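Local coordinates for beta-glucosidase (Chaetomella raphigera, PDB 6JXG), which probably hydrolyses terminal, non-reducing beta-D-glucosyl residues, releasing beta-D-glucose in the breakdown of cellulose, as a secreted glycoside hydrolase of family 3, at residues A187-K191 and A192-S196; T216-K220 and G221-F225; G604-K607 and G608-D611; G126-D130 and P131-G135. All blocks are in the same frame, centred on the assembly; numbering follows the deposited sequence.

Interaction 1. Residues A187-K191 and A192-S196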
loop_
_atom_site.group_PDB
_atom_site.type_symbol
_atom_site.label_atom_id
_atom_site.label_comp_id
_atom_site.label_asym_id
_atom_site.label_seq_id
_atom_site.Cartn_x
_atom_site.Cartn_y
_atom_site.Cartn_z
ATOM N N ALA A 187 8.068 3.571 10.848
ATOM C CA ALA A 187 9.081 2.973 11.757
ATOM C C ALA A 187 9.492 1.589 11.284
ATOM O O ALA A 187 10.715 1.274 11.237
ATOM C CB ALA A 187 8.556 2.947 13.203
ATOM N N ASP A 188 8.518 0.764 10.869
ATOM C CA ASP A 188 8.842 -0.574 10.262
ATOM C C ASP A 188 9.740 -0.412 9.017
ATOM O O ASP A 188 10.715 -1.129 8.799
ATOM C CB ASP A 188 7.588 -1.377 9.881
ATOM C CG ASP A 188 6.992 -2.187 11.058
ATOM O OD1 ASP A 188 7.400 -2.000 12.261
ATOM O OD2 ASP A 188 6.190 -3.054 10.747
ATOM N N ALA A 189 9.422 0.576 8.218
ATOM C CA ALA A 189 10.189 0.855 7.018
ATOM C C ALA A 189 11.630 1.228 7.321
ATOM O O ALA A 189 12.542 0.728 6.719
ATOM C CB ALA A 189 9.508 1.914 6.218
ATOM N N ILE A 190 11.826 2.135 8.235
ATOM C CA ILE A 190 13.152 2.470 8.714
ATOM C C ILE A 190 13.937 1.286 9.304
ATOM O O ILE A 190 15.131 1.101 8.958
ATOM C CB ILE A 190 13.053 3.639 9.701
ATOM C CG1 ILE A 190 12.532 4.881 8.946
ATOM C CG2 ILE A 190 14.384 3.905 10.344
ATOM C CD1 ILE A 190 12.062 6.085 9.775
ATOM N N LYS A 191 13.327 0.511 10.176
ATOM C CA LYS A 191 13.915 -0.765 10.667
ATOM C C LYS A 191 14.311 -1.694 9.539
ATOM O O LYS A 191 15.338 -2.351 9.598
ATOM C CB LYS A 191 12.907 -1.451 11.600
ATOM C CG LYS A 191 13.334 -2.831 12.112
ATOM C CD LYS A 191 14.456 -2.645 13.157
ATOM C CE LYS A 191 14.968 -3.990 13.750
ATOM N NZ LYS A 191 15.098 -5.074 12.755
ATOM N N ALA A 192 13.538 -1.737 8.447
ATOM C CA ALA A 192 13.933 -2.545 7.332
ATOM C C ALA A 192 15.015 -1.872 6.418
ATOM O O ALA A 192 15.159 -2.239 5.302
ATOM C CB ALA A 192 12.721 -2.913 6.497
ATOM N N ASN A 193 15.608 -0.776 6.871
ATOM C CA ASN A 193 16.762 -0.102 6.167
ATOM C C ASN A 193 16.355 0.539 4.877
ATOM O O ASN A 193 17.125 0.666 3.942
ATOM C CB ASN A 193 17.936 -1.040 5.968
ATOM C CG ASN A 193 18.627 -1.353 7.287
ATOM O OD1 ASN A 193 18.823 -0.475 8.128
ATOM N ND2 ASN A 193 18.924 -2.614 7.496
ATOM N N VAL A 194 15.113 0.999 4.837
ATOM C CA VAL A 194 14.701 1.870 3.705
ATOM C C VAL A 194 15.719 2.985 3.412
ATOM O O VAL A 194 16.205 3.719 4.296
ATOM C CB VAL A 194 13.267 2.377 3.810
ATOM C CG1 VAL A 194 13.181 3.601 4.697
ATOM C CG2 VAL A 194 12.673 2.707 2.426
ATOM N N ALA A 195 16.058 3.112 2.136
ATOM C CA ALA A 195 17.116 4.077 1.715
ATOM C C ALA A 195 16.723 5.526 1.812
ATOM O O ALA A 195 17.576 6.428 2.047
ATOM C CB ALA A 195 17.556 3.734 0.285
ATOM N N SER A 196 15.428 5.798 1.572
ATOM C CA SER A 196 14.916 7.184 1.490
ATOM C C SER A 196 13.464 7.272 1.957
ATOM O O SER A 196 12.736 6.260 1.989
ATOM C CB SER A 196 15.050 7.771 0.061
ATOM O OG SER A 196 14.213 7.103 -0.836
HETATM O O HOH W 1 16.296 3.153 7.155
#
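Val194 folds back over the last turn of helix 184-191 and lays CG1 against Ala189, 4.3 Å from Ala189 CB. Its chi1 of 83° places CG1 between its own backbone N and carbonyl carbon, turned to the helix end, where it also lies 3.6 Å from Ala189 O and brushes Ile190 CG1. This is the close-packed side: Ala189 and Val194 together press on Ile142 of helix 131-147, while Ala189 also meets Ala154 and Val194 meets Ala152 on strand 151-157. Three backbone bonds wind the chain off the helix. Ala192 N gives to Asp188 O at 2.9 Å, the last regular turn; Asn193 N reaches Ile190 O at 2.8 Å; Val194 N spans 3.2 Å to Ala189 O. A water donates to both Ile190 O and Val194 O, bridging the helix end to the departing chain. The other side is looser. The exposed Lys191 chain bends away, its CE passing Tyr610 CB; across this contact it offers little beyond CB beside Ala192 N. Asn193 turns away as well, its amide held by Trp6 and Asp5. With Asn193 at positive phi (69°) as the C-prime residue, the paired bonds to Ala189 O and Ile190 O make a Schellman motif, which ends the helix and directs the chain into strand 196-199.

Interaction 2. Residues T216-K220 and G221-F225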
loop_
_atom_site.group_PDB
_atom_site.type_symbol
_atom_site.label_atom_id
_atom_site.label_comp_id
_atom_site.label_asym_id
_atom_site.label_seq_id
_atom_site.Cartn_x
_atom_site.Cartn_y
_atom_site.Cartn_z
ATOM N N THR A 216 13.858 16.044 11.251
ATOM C CA THR A 216 15.040 15.816 12.053
ATOM C C THR A 216 14.708 15.142 13.391
ATOM O O THR A 216 15.394 14.213 13.798
ATOM C CB THR A 216 15.721 17.152 12.267
ATOM O OG1 THR A 216 16.238 17.556 11.007
ATOM C CG2 THR A 216 16.869 17.114 13.316
ATOM N N THR A 217 13.675 15.648 14.099
ATOM C CA THR A 217 13.413 15.165 15.487
ATOM C C THR A 217 12.749 13.786 15.531
ATOM O O THR A 217 13.060 12.956 16.388
ATOM C CB THR A 217 12.581 16.179 16.277
ATOM O OG1 THR A 217 11.316 16.377 15.638
ATOM C CG2 THR A 217 13.332 17.505 16.345
ATOM N N ILE A 218 11.856 13.493 14.576
ATOM C CA ILE A 218 11.193 12.188 14.564
ATOM C C ILE A 218 11.940 11.183 13.679
ATOM O O ILE A 218 12.413 10.161 14.162
ATOM C CB ILE A 218 9.748 12.287 14.098
ATOM C CG1 ILE A 218 8.941 13.300 14.953
ATOM C CG2 ILE A 218 9.124 10.900 14.054
ATOM C CD1 ILE A 218 9.016 13.048 16.453
ATOM N N LEU A 219 12.055 11.460 12.367
ATOM C CA LEU A 219 12.678 10.475 11.471
ATOM C C LEU A 219 14.154 10.232 11.870
ATOM O O LEU A 219 14.569 9.066 12.107
ATOM C CB LEU A 219 12.625 10.968 10.025
ATOM C CG LEU A 219 11.400 10.631 9.141
ATOM C CD1 LEU A 219 10.293 9.785 9.683
ATOM C CD2 LEU A 219 11.123 11.595 7.969
ATOM N N LYS A 220 14.940 11.304 11.881
ATOM C CA LYS A 220 16.376 11.147 12.112
ATOM C C LYS A 220 16.780 11.022 13.579
ATOM O O LYS A 220 17.874 10.488 13.855
ATOM C CB LYS A 220 17.124 12.295 11.445
ATOM C CG LYS A 220 16.824 12.365 9.939
ATOM C CD LYS A 220 17.460 13.509 9.209
ATOM C CE LYS A 220 17.367 13.331 7.698
ATOM N NZ LYS A 220 17.951 14.493 7.023
ATOM N N GLY A 221 15.936 11.529 14.488
ATOM C CA GLY A 221 16.214 11.486 15.961
ATOM C C GLY A 221 15.597 10.233 16.593
ATOM O O GLY A 221 16.295 9.240 16.812
ATOM N N GLU A 222 14.283 10.273 16.806
ATOM C CA GLU A 222 13.578 9.212 17.473
ATOM C C GLU A 222 13.817 7.888 16.770
ATOM O O GLU A 222 14.049 6.928 17.403
ATOM C CB GLU A 222 12.061 9.426 17.580
ATOM C CG GLU A 222 11.583 10.576 18.375
ATOM C CD GLU A 222 10.084 10.471 18.806
ATOM O OE1 GLU A 222 9.715 11.336 19.618
ATOM O OE2 GLU A 222 9.350 9.587 18.344
ATOM N N LEU A 223 13.704 7.886 15.458
ATOM C CA LEU A 223 13.782 6.688 14.688
ATOM C C LEU A 223 15.216 6.418 14.086
ATOM O O LEU A 223 15.420 5.379 13.466
ATOM C CB LEU A 223 12.662 6.664 13.652
ATOM C CG LEU A 223 11.212 6.731 14.207
ATOM C CD1 LEU A 223 10.231 6.747 13.081
ATOM C CD2 LEU A 223 10.980 5.513 15.105
ATOM N N ASP A 224 16.180 7.340 14.304
ATOM C CA ASP A 224 17.557 7.125 13.923
ATOM C C ASP A 224 17.730 6.713 12.467
ATOM O O ASP A 224 18.593 5.889 12.130
ATOM C CB ASP A 224 18.151 6.101 14.862
ATOM C CG ASP A 224 19.674 6.175 14.945
ATOM O OD1 ASP A 224 20.259 5.103 15.183
ATOM O OD2 ASP A 224 20.242 7.243 14.672
ATOM N N PHE A 225 16.939 7.353 11.610
ATOM C CA PHE A 225 16.975 7.063 10.218
ATOM C C PHE A 225 18.335 7.498 9.630
ATOM O O PHE A 225 18.765 8.671 9.809
ATOM C CB PHE A 225 15.830 7.824 9.572
ATOM C CG PHE A 225 15.802 7.752 8.057
ATOM C CD1 PHE A 225 15.760 6.523 7.381
ATOM C CD2 PHE A 225 15.740 8.927 7.299
ATOM C CE1 PHE A 225 15.687 6.489 5.965
ATOM C CE2 PHE A 225 15.745 8.859 5.901
ATOM C CZ PHE A 225 15.682 7.657 5.258
HETATM O O HOH W 2 19.937 10.002 11.980
#
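Ile218 and Glu222 run side by side, pointing the same way, one turn apart on helix 214-222. Ile218 CD1 comes to 3.6 Å from Glu222 CD and lies close to both carboxylate oxygens, so an apolar methyl rests against the carboxylate, whose OE2 is hydrogen-bonded to His179. Glu222 is extended beyond CG, and with CG anti to the carbonyl carbon (chi1 -64°) its stem passes close to Thr217 O. The other branch of Ile218, CG2, faces Leu223 CD1 at 4.4 Å. Leu223 brings its CB close to the carbonyl oxygens of Leu219 and Ile218. Lys220 stretches out on another side of the helix; its CG sits near the plane of the Phe225 ring, at the ring's edge, 4.5 Å from CD2, and its NZ goes on to Gly246 O and a salt bridge with Asp248. The Phe225 CB nears Leu219 O, but chi1 of 174° swings the ring away from the helix.

The backbone beneath widens into a pi-type turn: Glu222 N bonds Thr217 O at 3.0 Å and Leu223 N meets Ile218 O at 2.9 Å, each five residues back. Phe225 N then reaches six back, to Leu219 O at 3.0 Å, past Asp224 at positive phi (52°). A water donates to Lys220 O and Phe225 O, bridging the last turn to the departing chain. Among its neighbours, this helix end packs Leu219, Leu223 and Phe225 on Ile190 of helix 184-191, while Leu219 and Phe225 also meet Ile197 of strand 196-199.

Interaction 3. Residues G604-K607 and G608-D611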
loop_
_atom_site.group_PDB
_atom_site.type_symbol
_atom_site.label_atom_id
_atom_site.label_comp_id
_atom_site.label_asym_id
_atom_site.label_seq_id
_atom_site.Cartn_x
_atom_site.Cartn_y
_atom_site.Cartn_z
ATOM N N GLY A 604 14.816 2.624 13.473
ATOM C CA GLY A 604 13.557 2.110 13.903
ATOM C C GLY A 604 13.246 2.451 15.341
ATOM O O GLY A 604 12.081 2.325 15.757
ATOM N N GLY A 605 14.242 2.904 16.110
ATOM C CA GLY A 605 13.977 3.257 17.508
ATOM C C GLY A 605 14.821 2.400 18.413
ATOM O O GLY A 605 15.730 1.725 17.931
ATOM N N PRO A 606 14.586 2.472 19.739
ATOM C CA PRO A 606 15.340 1.638 20.671
ATOM C C PRO A 606 15.283 0.197 20.226
ATOM O O PRO A 606 14.176 -0.306 19.934
ATOM C CB PRO A 606 14.579 1.827 21.989
ATOM C CG PRO A 606 13.881 3.155 21.861
ATOM C CD PRO A 606 13.786 3.503 20.410
ATOM N N LYS A 607 16.439 -0.448 20.174
ATOM C CA LYS A 607 16.610 -1.720 19.559
ATOM C C LYS A 607 15.680 -2.744 20.212
ATOM O O LYS A 607 15.114 -3.609 19.546
ATOM C CB LYS A 607 18.064 -2.113 19.717
ATOM C CG LYS A 607 18.539 -3.338 18.970
ATOM C CD LYS A 607 20.059 -3.565 19.125
ATOM C CE LYS A 607 20.823 -2.243 19.273
ATOM N NZ LYS A 607 22.290 -2.305 19.031
ATOM N N GLY A 608 15.464 -2.618 21.518
ATOM C CA GLY A 608 14.636 -3.598 22.211
ATOM C C GLY A 608 13.188 -3.648 21.724
ATOM O O GLY A 608 12.502 -4.627 21.956
ATOM N N LEU A 609 12.690 -2.571 21.132
ATOM C CA LEU A 609 11.362 -2.596 20.536
ATOM C C LEU A 609 11.071 -3.737 19.587
ATOM O O LEU A 609 9.893 -4.232 19.504
ATOM C CB LEU A 609 11.030 -1.253 19.912
ATOM C CG LEU A 609 10.827 -0.057 20.837
ATOM C CD1 LEU A 609 10.356 1.128 20.017
ATOM C CD2 LEU A 609 9.869 -0.312 21.979
ATOM N N TYR A 610 12.084 -4.169 18.843
ATOM C CA TYR A 610 11.942 -5.148 17.835
ATOM C C TYR A 610 12.423 -6.522 18.291
ATOM O O TYR A 610 12.362 -7.433 17.520
ATOM C CB TYR A 610 12.674 -4.682 16.529
ATOM C CG TYR A 610 12.159 -3.340 16.064
ATOM C CD1 TYR A 610 11.111 -3.258 15.192
ATOM C CD2 TYR A 610 12.690 -2.147 16.558
ATOM C CE1 TYR A 610 10.604 -2.034 14.793
ATOM C CE2 TYR A 610 12.163 -0.952 16.200
ATOM C CZ TYR A 610 11.128 -0.906 15.282
ATOM O OH TYR A 610 10.619 0.298 14.913
ATOM N N ASP A 611 12.827 -6.726 19.541
ATOM C CA ASP A 611 13.111 -8.092 19.978
ATOM C C ASP A 611 11.792 -8.914 19.994
ATOM O O ASP A 611 10.757 -8.399 20.421
ATOM C CB ASP A 611 13.590 -8.103 21.446
ATOM C CG ASP A 611 14.965 -7.423 21.678
ATOM O OD1 ASP A 611 15.771 -7.416 20.760
ATOM O OD2 ASP A 611 15.185 -6.946 22.815
#
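A run of overlapping turns carries the chain from the short strand 605-606 toward strand 612-622, and Tyr610 closes it by reaching back to Gly604. Its OH donates to Gly604 O at 2.6 Å, the carbonyl oxygen lying in the plane of the ring at its edge, with Tyr610 CE2 3.3 Å from the same oxygen. A chi1 of -56°, with CG anti to the carbonyl carbon, sends the ring back along the turn to this point. Leu609 N gives to Pro606 O at 3.0 Å, Tyr610 N to Lys607 O at 3.2 Å, and Asp611 N to Gly608 O at 3.2 Å. Leu609 lies alongside Pro606, pointing the same way, and sets CD1 4.2 Å from Pro606 CD, with its CB and CG close to Pro606 O. Gly604, which has no side chain, brings its carbonyl oxygen to the phenol, and its backbone also pairs with Leu223. The Tyr610 side chain also touches Ala187, Asp188 and Lys191 of helix 184-191. Chemically, one short phenol bond is added to the backbone turn bonds: it holds the hydroxyl end of the ring at Gly604, satisfies that hydroxyl's donor and ties the start of 604-611 to Tyr610.

Interaction 4. Residues G126-D130 and P131-G135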
loop_
_atom_site.group_PDB
_atom_site.type_symbol
_atom_site.label_atom_id
_atom_site.label_comp_id
_atom_site.label_asym_id
_atom_site.label_seq_id
_atom_site.Cartn_x
_atom_site.Cartn_y
_atom_site.Cartn_z
ATOM N N GLY A 126 -1.487 2.245 -1.060
ATOM C CA GLY A 126 -0.965 1.876 0.229
ATOM C C GLY A 126 -1.299 0.460 0.690
ATOM O O GLY A 126 -1.644 -0.386 -0.095
ATOM N N PHE A 127 -1.144 0.249 2.014
ATOM C CA PHE A 127 -1.108 -1.060 2.627
ATOM C C PHE A 127 -2.054 -1.184 3.829
ATOM O O PHE A 127 -1.783 -1.906 4.805
ATOM C CB PHE A 127 0.327 -1.398 3.078
ATOM C CG PHE A 127 1.273 -1.712 1.952
ATOM C CD1 PHE A 127 0.890 -2.555 0.860
ATOM C CD2 PHE A 127 2.597 -1.307 2.050
ATOM C CE1 PHE A 127 1.815 -2.904 -0.111
ATOM C CE2 PHE A 127 3.520 -1.660 1.049
ATOM C CZ PHE A 127 3.139 -2.428 0.001
ATOM N N SER A 128 -3.141 -0.438 3.764
ATOM C CA SER A 128 -4.293 -0.519 4.733
ATOM C C SER A 128 -4.238 0.441 5.902
ATOM O O SER A 128 -3.180 0.853 6.342
ATOM C CB SER A 128 -4.546 -1.929 5.238
ATOM O OG SER A 128 -3.885 -2.204 6.429
ATOM N N PRO A 129 -5.417 0.741 6.476
ATOM C CA PRO A 129 -5.496 1.539 7.692
ATOM C C PRO A 129 -5.216 0.778 8.991
ATOM O O PRO A 129 -5.330 1.362 10.074
ATOM C CB PRO A 129 -6.959 2.062 7.689
ATOM C CG PRO A 129 -7.698 1.020 6.980
ATOM C CD PRO A 129 -6.753 0.567 5.866
ATOM N N ASP A 130 -4.738 -0.464 8.889
ATOM C CA ASP A 130 -4.168 -1.171 10.023
ATOM C C ASP A 130 -2.649 -1.044 10.059
ATOM O O ASP A 130 -1.947 -1.450 9.134
ATOM C CB ASP A 130 -4.490 -2.653 9.994
ATOM C CG ASP A 130 -3.971 -3.332 11.230
ATOM O OD1 ASP A 130 -4.656 -3.148 12.290
ATOM O OD2 ASP A 130 -2.882 -3.964 11.167
ATOM N N PRO A 131 -2.100 -0.460 11.136
ATOM C CA PRO A 131 -0.693 -0.166 11.071
ATOM C C PRO A 131 0.185 -1.413 11.080
ATOM O O PRO A 131 1.317 -1.356 10.544
ATOM C CB PRO A 131 -0.459 0.677 12.349
ATOM C CG PRO A 131 -1.565 0.328 13.284
ATOM C CD PRO A 131 -2.736 0.108 12.312
ATOM N N TYR A 132 -0.259 -2.521 11.720
ATOM C CA TYR A 132 0.564 -3.722 11.802
ATOM C C TYR A 132 0.689 -4.357 10.405
ATOM O O TYR A 132 1.815 -4.718 9.946
ATOM C CB TYR A 132 -0.039 -4.727 12.805
ATOM C CG TYR A 132 0.806 -5.935 12.964
ATOM C CD1 TYR A 132 1.879 -5.935 13.829
ATOM C CD2 TYR A 132 0.595 -7.068 12.201
ATOM C CE1 TYR A 132 2.685 -7.091 13.979
ATOM C CE2 TYR A 132 1.406 -8.148 12.297
ATOM C CZ TYR A 132 2.450 -8.171 13.195
ATOM O OH TYR A 132 3.229 -9.367 13.249
ATOM N N LEU A 133 -0.461 -4.581 9.762
ATOM C CA LEU A 133 -0.467 -5.130 8.397
ATOM C C LEU A 133 0.330 -4.258 7.464
ATOM O O LEU A 133 1.138 -4.726 6.615
ATOM C CB LEU A 133 -1.892 -5.281 7.863
ATOM C CG LEU A 133 -2.110 -5.806 6.430
ATOM C CD1 LEU A 133 -1.489 -7.167 6.308
ATOM C CD2 LEU A 133 -3.582 -5.865 6.119
ATOM N N ASN A 134 0.040 -2.964 7.549
ATOM C CA ASN A 134 0.743 -1.961 6.746
ATOM C C ASN A 134 2.270 -2.050 6.909
ATOM O O ASN A 134 3.034 -2.222 5.934
ATOM C CB ASN A 134 0.193 -0.584 7.085
ATOM C CG ASN A 134 0.567 0.486 6.083
ATOM O OD1 ASN A 134 1.734 0.652 5.740
ATOM N ND2 ASN A 134 -0.447 1.195 5.569
ATOM N N GLY A 135 2.714 -2.027 8.146
ATOM C CA GLY A 135 4.133 -2.227 8.485
ATOM C C GLY A 135 4.781 -3.512 7.971
ATOM O O GLY A 135 5.812 -3.389 7.361
HETATM O O HOH W 3 -0.274 2.898 3.243
#
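The amide of Asn134 is the flat group that carries this contact: Phe127 CB lies over one of its faces, 3.6 Å from Asn134 CG, and the ND2 edge is turned to Ser128 O. That bond, 2.9 Å long, is nearly straight at 174°, lies in the amide plane and uses an in-plane lone pair of the carbonyl. A water accepts from both ND2 and Phe127 N, so two partners fix the amide's rotation; the model holds no partner for the buried OD1. The Phe127 ring leads away, meeting Asn134 O obliquely and packing on Met138 and Thr141.

Asp130 turns its carboxylate forward over the first turn. With CG anti to the backbone N (chi1 -176°), OD2 accepts from Leu133 N at 2.9 Å through its anti lone pair and lies 3.0 Å from Tyr132 N. OD1 is bound by Tyr559 OH and salt-bridged to Arg560. Leu133 CD2 rests 3.7 Å from Ser128 OG, which takes the N-H of Asp130 at 3.1 Å. Asn134 N bonds Asp130 O, the first regular helical bond. An ST turn at Ser128 thus leads into an Asp N-cap followed by proline, a classic start for a helix, here helix 131-147 of the TIM-barrel-like N-terminal domain.

Following the chain, interaction 4 comes first, starting helix 131-147; interaction 1 ends helix 184-191, interaction 2 ends helix 214-222, and interaction 3 turns the chain far later, before strand 612-622. Each closes only its own short turn, so the four stand in series and none nests or crosses. In space interaction 1 is central: Asp188 touches Gly135 of interaction 4, Val194 O meets the Phe225 ring of interaction 2, and Ile190 CG2 abuts Gly604 of interaction 3. Interactions 2 and 3 are joined by a probable hydrogen bond from Gly604 N to Leu223 O, which ties the late segment 604-611 to the helices of the N-terminal domain. Interaction 4 touches neither.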